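Local coordinates for A223 penton protein C-terminal domain-containing protein (Sulfolobus turreted icosahedral virus, PDB 4IL7) that is a structural protein of the virus capsid, represented here by its C-terminal jelly-roll-like domain, and probably forms part of the penton, at residues A[114-119]-A[140-145]. The protein carries 1 engineered substitution. Residues are numbered along the deposited sequence; the frame is centred on the assembly and turned at random.
Engineered in segment 140-145: Met-145 (natural residue Leu).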
ATOM      1  N   ILE A 114      -1.566  -4.190   5.206  1.00 11.95           N
ATOM      2  CA  ILE A 114      -0.247  -3.887   4.614  1.00 11.10           C
ATOM      3  C   ILE A 114       0.751  -3.740   5.724  1.00 11.48           C
ATOM      4  O   ILE A 114       0.468  -3.210   6.777  1.00 13.21           O
ATOM      5  CB  ILE A 114      -0.286  -2.630   3.680  1.00 12.11           C
ATOM      6  CG1 ILE A 114       0.970  -2.458   2.844  1.00 12.96           C
ATOM      7  CG2 ILE A 114      -0.673  -1.400   4.455  1.00 13.38           C
ATOM      8  CD1 ILE A 114       0.855  -1.367   1.752  1.00 14.72           C
ATOM      9  N   THR A 115       2.003  -4.166   5.453  1.00 13.80           N
ATOM     10  CA  THR A 115       3.107  -4.021   6.365  1.00 13.73           C
ATOM     11  C   THR A 115       4.181  -3.182   5.775  1.00 13.34           C
ATOM     12  O   THR A 115       4.577  -3.404   4.599  1.00 13.87           O
ATOM     13  CB  THR A 115       3.696  -5.375   6.736  1.00 16.01           C
ATOM     14  OG1 THR A 115       2.675  -6.204   7.279  1.00 25.22           O
ATOM     15  CG2 THR A 115       4.830  -5.278   7.748  1.00 16.44           C
ATOM     16  N   LEU A 116       4.659  -2.194   6.490  1.00 13.36           N
ATOM     17  CA  LEU A 116       5.722  -1.292   6.121  1.00 13.37           C
ATOM     18  C   LEU A 116       6.882  -1.390   7.059  1.00 13.33           C
ATOM     19  O   LEU A 116       6.663  -1.582   8.285  1.00 15.54           O
ATOM     20  CB  LEU A 116       5.266   0.161   6.133  1.00 14.83           C
ATOM     21  CG  LEU A 116       4.019   0.529   5.321  1.00 15.07           C
ATOM     22  CD1 LEU A 116       3.704   2.006   5.377  1.00 17.51           C
ATOM     23  CD2 LEU A 116       4.135   0.115   3.874  1.00 14.99           C
ATOM     24  N   THR A 117       8.099  -1.197   6.618  1.00 14.52           N
ATOM     25  CA  THR A 117       9.260  -1.165   7.474  1.00 15.05           C
ATOM     26  C   THR A 117      10.080   0.054   7.187  1.00 16.64           C
ATOM     27  O   THR A 117      10.292   0.393   6.025  1.00 18.39           O
ATOM     28  CB  THR A 117      10.052  -2.459   7.356  1.00 16.89           C
ATOM     29  OG1 THR A 117      10.765  -2.525   6.097  1.00 23.40           O
ATOM     30  CG2 THR A 117       9.268  -3.650   7.536  1.00 16.85           C
ATOM     31  N   ILE A 118      10.578   0.731   8.211  1.00 20.22           N
ATOM     32  CA  ILE A 118      11.453   1.874   8.039  1.00 20.67           C
ATOM     33  C   ILE A 118      12.511   1.703   9.106  1.00 19.19           C
ATOM     34  O   ILE A 118      12.216   1.643  10.318  1.00 18.88           O
ATOM     35  CB  ILE A 118      10.700   3.224   8.132  1.00 23.57           C
ATOM     36  CG1 ILE A 118      11.655   4.407   8.051  1.00 27.16           C
ATOM     37  CG2 ILE A 118       9.831   3.387   9.373  1.00 22.53           C
ATOM     38  CD1 ILE A 118      12.407   4.539   6.729  1.00 27.93           C
ATOM     39  N   GLY A 119      13.763   1.576   8.733  1.00 23.02           N
ATOM     40  CA  GLY A 119      14.822   1.385   9.700  1.00 21.51           C
ATOM     41  C   GLY A 119      14.543   0.145  10.537  1.00 20.25           C
ATOM     42  O   GLY A 119      14.328  -0.926  10.036  1.00 24.47           O
ATOM     43  N   THR A 140      11.173   3.942   3.197  1.00 21.64           N
ATOM     44  CA  THR A 140      10.235   2.981   3.791  1.00 19.85           C
ATOM     45  C   THR A 140       9.997   1.846   2.803  1.00 18.27           C
ATOM     46  O   THR A 140       9.887   2.092   1.585  1.00 21.02           O
ATOM     47  CB  THR A 140       8.914   3.694   4.156  1.00 19.88           C
ATOM     48  OG1 THR A 140       9.198   4.690   5.141  1.00 22.23           O
ATOM     49  CG2 THR A 140       7.888   2.728   4.735  1.00 19.05           C
ATOM     50  N   GLN A 141       9.950   0.608   3.247  1.00 17.68           N
ATOM     51  CA  GLN A 141       9.676  -0.534   2.419  1.00 18.43           C
ATOM     52  C   GLN A 141       8.275  -1.022   2.614  1.00 16.39           C
ATOM     53  O   GLN A 141       7.761  -1.096   3.721  1.00 17.68           O
ATOM     54  CB  GLN A 141      10.613  -1.633   2.825  1.00 20.87           C
ATOM     55  CG  GLN A 141      12.088  -1.277   2.593  1.00 29.30           C
ATOM     56  CD  GLN A 141      12.473  -1.289   1.184  1.00 33.63           C
ATOM     57  OE1 GLN A 141      12.859  -0.261   0.654  1.00 39.19           O
ATOM     58  NE2 GLN A 141      12.402  -2.455   0.563  1.00 39.15           N
ATOM     59  N   ILE A 142       7.627  -1.399   1.528  1.00 16.76           N
ATOM     60  CA  ILE A 142       6.363  -2.154   1.557  1.00 14.41           C
ATOM     61  C   ILE A 142       6.740  -3.604   1.529  1.00 14.83           C
ATOM     62  O   ILE A 142       7.225  -4.139   0.494  1.00 17.68           O
ATOM     63  CB  ILE A 142       5.489  -1.832   0.332  1.00 15.12           C
ATOM     64  CG1 ILE A 142       5.200  -0.354   0.271  1.00 15.99           C
ATOM     65  CG2 ILE A 142       4.204  -2.661   0.390  1.00 16.97           C
ATOM     66  CD1 ILE A 142       4.433   0.072  -0.983  1.00 18.38           C
ATOM     67  N   THR A 143       6.664  -4.307   2.652  0.50 15.35           N
ATOM     68  CA  THR A 143       7.106  -5.698   2.689  0.50 17.57           C
ATOM     69  C   THR A 143       6.027  -6.739   2.435  0.50 16.02           C
ATOM     70  O   THR A 143       6.318  -7.836   2.032  0.50 19.06           O
ATOM     71  CB  THR A 143       7.811  -5.988   4.030  0.50 16.92           C
ATOM     72  OG1 THR A 143       6.821  -5.752   5.051  0.50 15.33           O
ATOM     73  CG2 THR A 143       8.913  -4.951   4.221  0.50 23.98           C
ATOM     74  N   ASN A 144       4.771  -6.430   2.723  1.00 14.70           N
ATOM     75  CA  ASN A 144       3.701  -7.415   2.515  0.50 13.94           C
ATOM     76  C   ASN A 144       2.381  -6.671   2.341  1.00 13.82           C
ATOM     77  O   ASN A 144       2.185  -5.624   2.958  1.00 14.74           O
ATOM     78  CB  ASN A 144       3.522  -8.417   3.689  0.50 13.81           C
ATOM     79  CG  ASN A 144       2.340  -9.409   3.492  0.50 15.28           C
ATOM     80  OD1 ASN A 144       1.173  -9.118   3.899  0.50 17.98           O
ATOM     81  ND2 ASN A 144       2.593 -10.528   2.853  0.50 19.29           N
ATOM     82  N   MET A 145       1.507  -7.268   1.561  1.00 13.56           N
ATOM     83  CA  MET A 145       0.117  -6.889   1.610  0.50 12.42           C
ATOM     84  C   MET A 145      -0.697  -8.189   1.440  1.00 13.46           C
ATOM     85  O   MET A 145      -0.345  -9.077   0.627  1.00 14.85           O
ATOM     86  CB  MET A 145      -0.186  -5.758   0.561  0.50 10.43           C
ATOM     87  CG  MET A 145      -1.765  -5.745   0.221  0.50 12.39           C
ATOM     88  SD  MET A 145      -2.245  -4.810  -1.256  0.50 12.56           S
ATOM     89  CE  MET A 145      -1.388  -3.239  -0.860  0.50 12.70           C
TER
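Leu-116 and Ile-142 run side by side on the apolar face of two antiparallel strands, CD2 against CG1 at 3.8 Å. Ile-114, with CG1 anti to its N (chi1 -168°), touches Ile-142 CG2 through CD1 (3.8 Å) and, in one of two modelled conformers, CE of the engineered Met-145 (3.9 Å). These buried groups pack on Leu-99, Ile-101 and Ile-155 of the facing sheet. On the other face Thr-143, also modelled twice, reaches in the conformer described across toward Thr-115 and Thr-117: its CG2 meets Thr-117 CG2 at 3.6 Å, the side chains crossing at about a right angle, while OG1 lies 3.4 Å from Thr-115 CG2. Thr-143 and Asn-144 both face Thr-115, the extra residue lying in strand 141-145; Thr-115 O accepts a bent bond from Thr-143 N (3.0 Å, 146°), whereas Thr-115 N donates almost straight to Asn-144 O (2.9 Å). Regular pairing resumes through two bonds between Thr-117 and Gln-141, both in the carbonyl plane. Thr-117 OG1 touches Gln-141 CB, but the glutamine chain bends away and OE1 hydrogen-bonds Thr-92 OG1. The arrangement is an antiparallel pairing interrupted by a classic beta bulge, between the two central strands of one four-stranded sheet in a jelly-roll-like beta sandwich.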